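Local coordinates for WbbM protein (PDB 6U4B) that is a bifunctional O-antigen polymerase that probably builds the chain by transferring sugars in glycosyltransferase reactions, at residues Y177-D182 against N244-Q249; P468-Q473 against V513-V518. All coordinates share one frame; numbering follows the deposited sequence.

Interaction 1: residues Y177-D182 against N244-Q249; sequences YLHIRD and NNYNAQ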
ATOM      1  N   TYR A 177     -20.956  36.082 -31.100  1.00 59.38           N
ATOM      2  CA  TYR A 177     -19.794  35.348 -30.617  1.00 56.00           C
ATOM      3  C   TYR A 177     -18.749  35.143 -31.706  1.00 53.38           C
ATOM      4  O   TYR A 177     -17.966  34.191 -31.640  1.00 49.24           O
ATOM      5  CB  TYR A 177     -20.225  34.002 -30.033  1.00 58.05           C
ATOM      6  CG  TYR A 177     -21.231  34.125 -28.912  1.00 64.90           C
ATOM      7  CD1 TYR A 177     -22.513  33.604 -29.041  1.00 66.48           C
ATOM      8  CD2 TYR A 177     -20.904  34.774 -27.728  1.00 69.41           C
ATOM      9  CE1 TYR A 177     -23.436  33.715 -28.018  1.00 69.10           C
ATOM     10  CE2 TYR A 177     -21.822  34.891 -26.699  1.00 72.97           C
ATOM     11  CZ  TYR A 177     -23.087  34.361 -26.851  1.00 73.58           C
ATOM     12  OH  TYR A 177     -24.004  34.476 -25.831  1.00 78.69           O
ATOM     13  N   LEU A 178     -18.720  36.019 -32.706  1.00 54.55           N
ATOM     14  CA  LEU A 178     -17.797  35.908 -33.822  1.00 53.75           C
ATOM     15  C   LEU A 178     -16.879  37.122 -33.864  1.00 52.59           C
ATOM     16  O   LEU A 178     -17.245  38.219 -33.433  1.00 51.90           O
ATOM     17  CB  LEU A 178     -18.547  35.780 -35.154  1.00 55.44           C
ATOM     18  CG  LEU A 178     -19.447  34.553 -35.312  1.00 57.79           C
ATOM     19  CD1 LEU A 178     -20.198  34.608 -36.634  1.00 58.25           C
ATOM     20  CD2 LEU A 178     -18.628  33.273 -35.208  1.00 55.33           C
ATOM     21  N   HIS A 179     -15.678  36.912 -34.394  1.00 47.63           N
ATOM     22  CA  HIS A 179     -14.673  37.960 -34.519  1.00 50.45           C
ATOM     23  C   HIS A 179     -14.102  37.884 -35.928  1.00 47.08           C
ATOM     24  O   HIS A 179     -13.472  36.887 -36.295  1.00 45.37           O
ATOM     25  CB  HIS A 179     -13.587  37.806 -33.455  1.00 52.96           C
ATOM     26  CG  HIS A 179     -14.116  37.825 -32.054  1.00 55.54           C
ATOM     27  ND1 HIS A 179     -14.209  38.982 -31.311  1.00 57.90           N
ATOM     28  CD2 HIS A 179     -14.594  36.832 -31.268  1.00 54.35           C
ATOM     29  CE1 HIS A 179     -14.714  38.699 -30.123  1.00 58.08           C
ATOM     30  NE2 HIS A 179     -14.955  37.402 -30.071  1.00 56.41           N
ATOM     31  N   ILE A 180     -14.339  38.934 -36.719  1.00 47.45           N
ATOM     32  CA  ILE A 180     -14.075  38.882 -38.149  1.00 48.67           C
ATOM     33  C   ILE A 180     -12.603  38.641 -38.454  1.00 49.57           C
ATOM     34  O   ILE A 180     -12.274  38.115 -39.523  1.00 51.76           O
ATOM     35  CB  ILE A 180     -14.585  40.179 -38.819  1.00 54.45           C
ATOM     36  CG1 ILE A 180     -14.566  40.040 -40.343  1.00 56.80           C
ATOM     37  CG2 ILE A 180     -13.772  41.379 -38.356  1.00 58.44           C
ATOM     38  CD1 ILE A 180     -15.402  38.889 -40.855  1.00 54.35           C
ATOM     39  N   ARG A 181     -11.704  38.997 -37.530  1.00 50.09           N
ATOM     40  CA  ARG A 181     -10.282  38.748 -37.750  1.00 53.67           C
ATOM     41  C   ARG A 181      -9.996  37.263 -37.937  1.00 50.58           C
ATOM     42  O   ARG A 181      -9.065  36.898 -38.666  1.00 51.53           O
ATOM     43  CB  ARG A 181      -9.461  39.309 -36.585  1.00 60.22           C
ATOM     44  CG  ARG A 181      -9.523  38.481 -35.308  1.00 65.26           C
ATOM     45  CD  ARG A 181      -8.705  39.110 -34.193  1.00 68.88           C
ATOM     46  NE  ARG A 181      -9.294  40.361 -33.727  1.00 74.63           N
ATOM     47  CZ  ARG A 181     -10.134  40.456 -32.700  1.00 77.43           C
ATOM     48  NH1 ARG A 181     -10.624  41.636 -32.347  1.00 80.14           N
ATOM     49  NH2 ARG A 181     -10.482  39.368 -32.025  1.00 75.09           N
ATOM     50  N   ASP A 182     -10.786  36.395 -37.302  1.00 48.75           N
ATOM     51  CA  ASP A 182     -10.608  34.960 -37.487  1.00 44.87           C
ATOM     52  C   ASP A 182     -11.018  34.534 -38.891  1.00 41.53           C
ATOM     53  O   ASP A 182     -10.333  33.723 -39.526  1.00 43.43           O
ATOM     54  CB  ASP A 182     -11.411  34.192 -36.438  1.00 46.14           C
ATOM     55  CG  ASP A 182     -10.999  34.540 -35.018  1.00 48.61           C
ATOM     56  OD1 ASP A 182      -9.818  34.889 -34.805  1.00 51.20           O
ATOM     57  OD2 ASP A 182     -11.858  34.460 -34.111  1.00 44.21           O
ATOM     58  N   ASN A 244      -8.802  34.923 -27.725  1.00 58.69           N
ATOM     59  CA  ASN A 244      -8.608  35.989 -26.739  1.00 60.52           C
ATOM     60  C   ASN A 244      -9.673  35.831 -25.655  1.00 60.11           C
ATOM     61  O   ASN A 244     -10.707  36.503 -25.690  1.00 58.28           O
ATOM     62  CB  ASN A 244      -8.671  37.368 -27.398  1.00 58.99           C
ATOM     63  CG  ASN A 244      -8.476  38.495 -26.404  1.00 67.20           C
ATOM     64  OD1 ASN A 244      -7.752  38.352 -25.418  1.00 71.21           O
ATOM     65  ND2 ASN A 244      -9.134  39.623 -26.652  1.00 71.34           N
ATOM     66  N   ASN A 245      -9.409  34.943 -24.693  1.00 57.09           N
ATOM     67  CA  ASN A 245     -10.331  34.659 -23.592  1.00 59.46           C
ATOM     68  C   ASN A 245     -11.719  34.301 -24.120  1.00 54.34           C
ATOM     69  O   ASN A 245     -12.739  34.845 -23.693  1.00 53.03           O
ATOM     70  CB  ASN A 245     -10.397  35.838 -22.617  1.00 68.21           C
ATOM     71  CG  ASN A 245      -9.106  36.030 -21.840  1.00 76.90           C
ATOM     72  OD1 ASN A 245      -8.557  35.080 -21.279  1.00 78.63           O
ATOM     73  ND2 ASN A 245      -8.612  37.262 -21.808  1.00 79.43           N
ATOM     74  N   TYR A 246     -11.746  33.373 -25.074  1.00 49.09           N
ATOM     75  CA  TYR A 246     -13.003  32.966 -25.685  1.00 52.68           C
ATOM     76  C   TYR A 246     -13.832  32.126 -24.721  1.00 53.96           C
ATOM     77  O   TYR A 246     -13.302  31.289 -23.984  1.00 50.53           O
ATOM     78  CB  TYR A 246     -12.742  32.174 -26.967  1.00 49.38           C
ATOM     79  CG  TYR A 246     -12.440  33.020 -28.185  1.00 49.57           C
ATOM     80  CD1 TYR A 246     -12.318  34.402 -28.090  1.00 48.72           C
ATOM     81  CD2 TYR A 246     -12.294  32.435 -29.438  1.00 45.53           C
ATOM     82  CE1 TYR A 246     -12.044  35.174 -29.207  1.00 46.19           C
ATOM     83  CE2 TYR A 246     -12.021  33.198 -30.558  1.00 46.34           C
ATOM     84  CZ  TYR A 246     -11.899  34.565 -30.437  1.00 45.35           C
ATOM     85  OH  TYR A 246     -11.631  35.324 -31.551  1.00 52.27           O
ATOM     86  N   ASN A 247     -15.143  32.354 -24.730  1.00 52.82           N
ATOM     87  CA  ASN A 247     -16.066  31.505 -23.995  1.00 57.89           C
ATOM     88  C   ASN A 247     -16.455  30.309 -24.862  1.00 56.91           C
ATOM     89  O   ASN A 247     -15.963  30.134 -25.979  1.00 52.16           O
ATOM     90  CB  ASN A 247     -17.290  32.302 -23.539  1.00 61.68           C
ATOM     91  CG  ASN A 247     -18.024  32.981 -24.687  1.00 63.74           C
ATOM     92  OD1 ASN A 247     -18.138  32.437 -25.786  1.00 61.33           O
ATOM     93  ND2 ASN A 247     -18.533  34.178 -24.428  1.00 68.20           N
ATOM     94  N   ALA A 248     -17.369  29.481 -24.345  1.00 53.72           N
ATOM     95  CA  ALA A 248     -17.706  28.226 -25.016  1.00 49.27           C
ATOM     96  C   ALA A 248     -18.258  28.462 -26.420  1.00 48.64           C
ATOM     97  O   ALA A 248     -17.984  27.682 -27.341  1.00 48.28           O
ATOM     98  CB  ALA A 248     -18.705  27.436 -24.173  1.00 47.52           C
ATOM     99  N   GLN A 249     -19.034  29.531 -26.607  1.00 45.99           N
ATOM    100  CA  GLN A 249     -19.585  29.813 -27.929  1.00 52.92           C
ATOM    101  C   GLN A 249     -18.509  30.334 -28.873  1.00 51.61           C
ATOM    102  O   GLN A 249     -18.386  29.869 -30.013  1.00 46.64           O
ATOM    103  CB  GLN A 249     -20.737  30.810 -27.824  1.00 63.04           C
ATOM    104  CG  GLN A 249     -21.943  30.318 -27.037  1.00 71.95           C
ATOM    105  CD  GLN A 249     -21.875  30.683 -25.566  1.00 80.83           C
ATOM    106  OE1 GLN A 249     -20.792  30.862 -25.005  1.00 83.28           O
ATOM    107  NE2 GLN A 249     -23.037  30.802 -24.933  1.00 83.80           N
TER

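Interaction 2: residues P468-Q473 against V513-V518; sequences PDEYFQ and VFYSRV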
ATOM      1  N   PRO A 468     -45.786 -14.094   1.564  1.00 60.85           N
ATOM      2  CA  PRO A 468     -44.910 -12.950   1.878  1.00 57.78           C
ATOM      3  C   PRO A 468     -43.501 -13.356   2.265  1.00 55.54           C
ATOM      4  O   PRO A 468     -42.602 -12.502   2.267  1.00 53.94           O
ATOM      5  CB  PRO A 468     -45.627 -12.262   3.049  1.00 59.69           C
ATOM      6  CG  PRO A 468     -47.057 -12.745   2.965  1.00 63.01           C
ATOM      7  CD  PRO A 468     -46.990 -14.132   2.411  1.00 61.22           C
ATOM      8  N   ASP A 469     -43.278 -14.634   2.572  1.00 56.96           N
ATOM      9  CA  ASP A 469     -41.966 -15.090   3.006  1.00 59.57           C
ATOM     10  C   ASP A 469     -40.953 -15.130   1.868  1.00 57.68           C
ATOM     11  O   ASP A 469     -39.751 -15.221   2.131  1.00 55.17           O
ATOM     12  CB  ASP A 469     -42.102 -16.466   3.658  1.00 66.02           C
ATOM     13  CG  ASP A 469     -40.885 -16.851   4.466  1.00 69.15           C
ATOM     14  OD1 ASP A 469     -40.120 -17.727   4.011  1.00 71.35           O
ATOM     15  OD2 ASP A 469     -40.684 -16.264   5.550  1.00 68.16           O
ATOM     16  N   GLU A 470     -41.401 -15.054   0.617  1.00 56.70           N
ATOM     17  CA  GLU A 470     -40.498 -15.092  -0.526  1.00 51.46           C
ATOM     18  C   GLU A 470     -39.998 -13.710  -0.930  1.00 47.54           C
ATOM     19  O   GLU A 470     -39.407 -13.564  -2.005  1.00 45.07           O
ATOM     20  CB  GLU A 470     -41.180 -15.780  -1.711  1.00 50.97           C
ATOM     21  CG  GLU A 470     -41.365 -17.280  -1.516  1.00 57.08           C
ATOM     22  CD  GLU A 470     -42.179 -17.918  -2.622  1.00 62.04           C
ATOM     23  OE1 GLU A 470     -42.585 -17.191  -3.552  1.00 62.27           O
ATOM     24  OE2 GLU A 470     -42.416 -19.144  -2.562  1.00 65.38           O
ATOM     25  N   TYR A 471     -40.215 -12.703  -0.090  1.00 43.88           N
ATOM     26  CA  TYR A 471     -39.743 -11.356  -0.372  1.00 43.03           C
ATOM     27  C   TYR A 471     -38.217 -11.329  -0.385  1.00 44.21           C
ATOM     28  O   TYR A 471     -37.573 -11.753   0.579  1.00 38.36           O
ATOM     29  CB  TYR A 471     -40.287 -10.393   0.680  1.00 43.30           C
ATOM     30  CG  TYR A 471     -40.099  -8.929   0.367  1.00 45.68           C
ATOM     31  CD1 TYR A 471     -38.914  -8.273   0.686  1.00 43.11           C
ATOM     32  CD2 TYR A 471     -41.116  -8.193  -0.231  1.00 45.37           C
ATOM     33  CE1 TYR A 471     -38.746  -6.931   0.411  1.00 39.93           C
ATOM     34  CE2 TYR A 471     -40.958  -6.854  -0.512  1.00 44.21           C
ATOM     35  CZ  TYR A 471     -39.773  -6.225  -0.190  1.00 42.03           C
ATOM     36  OH  TYR A 471     -39.617  -4.888  -0.470  1.00 41.26           O
ATOM     37  N   PHE A 472     -37.638 -10.835  -1.477  1.00 42.80           N
ATOM     38  CA  PHE A 472     -36.194 -10.838  -1.661  1.00 42.06           C
ATOM     39  C   PHE A 472     -35.631  -9.425  -1.556  1.00 40.88           C
ATOM     40  O   PHE A 472     -36.312  -8.440  -1.855  1.00 37.94           O
ATOM     41  CB  PHE A 472     -35.804 -11.449  -3.015  1.00 43.50           C
ATOM     42  CG  PHE A 472     -36.240 -10.635  -4.207  1.00 41.92           C
ATOM     43  CD1 PHE A 472     -35.455  -9.593  -4.683  1.00 42.10           C
ATOM     44  CD2 PHE A 472     -37.424 -10.926  -4.865  1.00 43.92           C
ATOM     45  CE1 PHE A 472     -35.851  -8.848  -5.777  1.00 44.07           C
ATOM     46  CE2 PHE A 472     -37.823 -10.186  -5.962  1.00 42.55           C
ATOM     47  CZ  PHE A 472     -37.037  -9.146  -6.417  1.00 41.90           C
ATOM     48  N   GLN A 473     -34.368  -9.344  -1.148  1.00 34.61           N
ATOM     49  CA  GLN A 473     -33.674  -8.074  -1.002  1.00 37.67           C
ATOM     50  C   GLN A 473     -33.027  -7.676  -2.325  1.00 39.65           C
ATOM     51  O   GLN A 473     -32.472  -8.519  -3.036  1.00 43.88           O
ATOM     52  CB  GLN A 473     -32.621  -8.172   0.103  1.00 37.33           C
ATOM     53  CG  GLN A 473     -32.502  -6.927   0.960  1.00 40.17           C
ATOM     54  CD  GLN A 473     -31.640  -5.859   0.324  1.00 40.55           C
ATOM     55  OE1 GLN A 473     -30.579  -6.152  -0.227  1.00 37.57           O
ATOM     56  NE2 GLN A 473     -32.092  -4.613   0.394  1.00 41.75           N
ATOM     57  N   VAL A 513     -43.474  -7.932  -9.477  1.00 49.34           N
ATOM     58  CA  VAL A 513     -43.406  -8.393 -10.859  1.00 46.51           C
ATOM     59  C   VAL A 513     -42.660  -9.720 -10.962  1.00 45.08           C
ATOM     60  O   VAL A 513     -43.003 -10.565 -11.796  1.00 50.45           O
ATOM     61  CB  VAL A 513     -42.772  -7.305 -11.748  1.00 46.02           C
ATOM     62  CG1 VAL A 513     -42.540  -7.823 -13.159  1.00 46.81           C
ATOM     63  CG2 VAL A 513     -43.664  -6.075 -11.785  1.00 46.51           C
ATOM     64  N   PHE A 514     -41.657  -9.944 -10.116  1.00 42.54           N
ATOM     65  CA  PHE A 514     -40.856 -11.160 -10.195  1.00 40.93           C
ATOM     66  C   PHE A 514     -41.364 -12.273  -9.283  1.00 47.60           C
ATOM     67  O   PHE A 514     -40.695 -13.304  -9.163  1.00 53.18           O
ATOM     68  CB  PHE A 514     -39.387 -10.862  -9.860  1.00 39.81           C
ATOM     69  CG  PHE A 514     -38.772  -9.761 -10.691  1.00 44.95           C
ATOM     70  CD1 PHE A 514     -39.286  -9.433 -11.937  1.00 45.95           C
ATOM     71  CD2 PHE A 514     -37.672  -9.056 -10.223  1.00 40.12           C
ATOM     72  CE1 PHE A 514     -38.721  -8.423 -12.695  1.00 46.40           C
ATOM     73  CE2 PHE A 514     -37.101  -8.047 -10.979  1.00 45.69           C
ATOM     74  CZ  PHE A 514     -37.627  -7.729 -12.216  1.00 48.24           C
ATOM     75  N   TYR A 515     -42.526 -12.098  -8.651  1.00 49.27           N
ATOM     76  CA  TYR A 515     -43.006 -13.080  -7.684  1.00 48.30           C
ATOM     77  C   TYR A 515     -43.143 -14.458  -8.320  1.00 51.71           C
ATOM     78  O   TYR A 515     -43.660 -14.596  -9.434  1.00 52.50           O
ATOM     79  CB  TYR A 515     -44.349 -12.650  -7.093  1.00 50.66           C
ATOM     80  CG  TYR A 515     -44.842 -13.609  -6.030  1.00 50.82           C
ATOM     81  CD1 TYR A 515     -44.149 -13.753  -4.833  1.00 51.61           C
ATOM     82  CD2 TYR A 515     -45.980 -14.379  -6.227  1.00 48.36           C
ATOM     83  CE1 TYR A 515     -44.581 -14.631  -3.859  1.00 54.10           C
ATOM     84  CE2 TYR A 515     -46.422 -15.262  -5.253  1.00 55.06           C
ATOM     85  CZ  TYR A 515     -45.715 -15.380  -4.072  1.00 54.71           C
ATOM     86  OH  TYR A 515     -46.134 -16.247  -3.095  1.00 57.67           O
ATOM     87  N   SER A 516     -42.679 -15.479  -7.598  1.00 50.68           N
ATOM     88  CA  SER A 516     -42.635 -16.876  -8.024  1.00 50.34           C
ATOM     89  C   SER A 516     -41.719 -17.099  -9.222  1.00 47.09           C
ATOM     90  O   SER A 516     -41.757 -18.174  -9.834  1.00 51.99           O
ATOM     91  CB  SER A 516     -44.037 -17.430  -8.324  1.00 56.21           C
ATOM     92  OG  SER A 516     -44.566 -16.868  -9.510  1.00 61.39           O
ATOM     93  N   ARG A 517     -40.893 -16.118  -9.573  1.00 48.24           N
ATOM     94  CA  ARG A 517     -39.898 -16.239 -10.632  1.00 50.31           C
ATOM     95  C   ARG A 517     -38.517 -15.885 -10.097  1.00 49.85           C
ATOM     96  O   ARG A 517     -37.704 -15.258 -10.781  1.00 44.95           O
ATOM     97  CB  ARG A 517     -40.251 -15.352 -11.826  1.00 47.11           C
ATOM     98  CG  ARG A 517     -41.702 -15.445 -12.295  1.00 50.43           C
ATOM     99  CD  ARG A 517     -42.001 -16.752 -13.020  1.00 51.85           C
ATOM    100  NE  ARG A 517     -41.118 -16.970 -14.165  1.00 54.55           N
ATOM    101  CZ  ARG A 517     -41.252 -16.370 -15.345  1.00 57.23           C
ATOM    102  NH1 ARG A 517     -42.233 -15.499 -15.547  1.00 55.76           N
ATOM    103  NH2 ARG A 517     -40.400 -16.638 -16.326  1.00 55.69           N
ATOM    104  N   VAL A 518     -38.239 -16.270  -8.853  1.00 47.55           N
ATOM    105  CA  VAL A 518     -37.024 -15.862  -8.155  1.00 47.88           C
ATOM    106  C   VAL A 518     -36.269 -17.107  -7.710  1.00 48.30           C
ATOM    107  O   VAL A 518     -36.827 -17.963  -7.013  1.00 48.17           O
ATOM    108  CB  VAL A 518     -37.335 -14.958  -6.952  1.00 45.63           C
ATOM    109  CG1 VAL A 518     -36.069 -14.654  -6.171  1.00 43.73           C
ATOM    110  CG2 VAL A 518     -37.998 -13.671  -7.411  1.00 43.80           C
TER
HETATM  111  O   HOH W   1     -40.978 -15.983  -5.424  1.00 40.52           O

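Interaction 1: residues Y177-D182 against N244-Q249
The one hydrogen bond across this contact runs from the hydroxyl of Y246 to D182, with OH 2.7 Å from OD2. D182 meets it at the edge of the phenol ring, in the ring plane, and accepts through the syn lone pair of OD2; carboxylate and ring are twisted 68° apart. H179 CD2 also lies 3.3 Å from Y246 OH, the imidazole and the phenol coming from opposite directions. The two rings are nearly parallel, planes at 12°, but slid so far that they barely overlap and their centroids are 5.0 Å apart. A hydrogen bond from H179 NE2 to the carboxylate of E250, just past the second segment, fixes the turn of the imidazole.

At the other end, Q249 lies alongside Y177, pointing the same way, and puts its CB over one ring face, 3.7 Å from the centroid, as a CH-pi contact. For Y177, chi1 of -57° puts the ring beside Q249 and chi2 turns its face to that methylene. N247 crosses the ring at about a right angle, while its OD1 accepts a hydrogen bond from the backbone N of E250.

Farther out, D182 is buried in the first turn of helix 180-193, where its N is bonded to H179 O at 2.9 Å, and its side chain touches V253 and I257. The helix start may help stabilise a negative carboxylate. The backbone N of N245 is hydrogen-bonded to the side-chain OD1 of N540 of a second subunit. Altogether this is surface packing in the DUF4422 region: the loop between helices 220-240 and 253-272 is pinned to the N-terminal turn of helix 180-193.

Interaction 2: residues P468-Q473 against V513-V518
F472 meets both F514 and V518 with the far end of its ring, and this is the close-fitting half of the contact. Its CZ comes up at the edge of the F514 ring, near that ring's plane, 3.9 Å from CD2. On the V518 side, CE2 lies 3.8 Å from CG2, the methyl that stands anti to the carbonyl carbon. F472 carries CG between its backbone N and carbonyl carbon (chi1 67°), and this swings the ring across to the second segment. A430 of strand 428-432 and M510 of helix 505-513 also touch F472, while V428 touches both F514 and V518, so the cluster continues into the sheet.

The other half is polar and wetter. E470 crosses Y515 at about a right angle, carboxylate and ring planes 36° apart, and its OE1 sits 3.3 Å from Y515 CE1 without a direct hydrogen bond across the segments. A water links the same oxygen to the backbone of S516: it donates to E470 OE1 at 2.7 Å and accepts from S516 N at 2.8 Å. That N-H belongs to a type II beta turn from F514 to R517, closed by R517 N to F514 O at 2.9 Å, with S516 at the turn's left-handed third position. The Y515 hydroxyl is held separately by N466 and N467.

The chemistry implies a division of labour. Apolar side chains join the short strand 472-473 to the turn leading into strand 518-521, and the F472 side chain is about 12 Å from the bound magnesium ion; the E470 carboxylate, by contrast, reaches the turn through a water, a link that is probably easier to exchange.

The two contacts lie in different family regions, on opposite sides of the chain's centre, with nearest atoms about 42 Å apart, so neither touches the other. Interaction 1 is a surface contact in the DUF4422 region, where a loop is fixed to the start of a helix by a direct tyrosine-carboxylate hydrogen bond and ring-side contacts, with a second subunit close by. Interaction 2, in the glycosyltransferase family 8 region, is partly buried: aromatic and aliphatic side chains join a strand to a turn, and the one carboxylate at the contact, that of E470, reaches the turn through a water. It is also the one nearer the magnesium site; interaction 1 is remote from every known site.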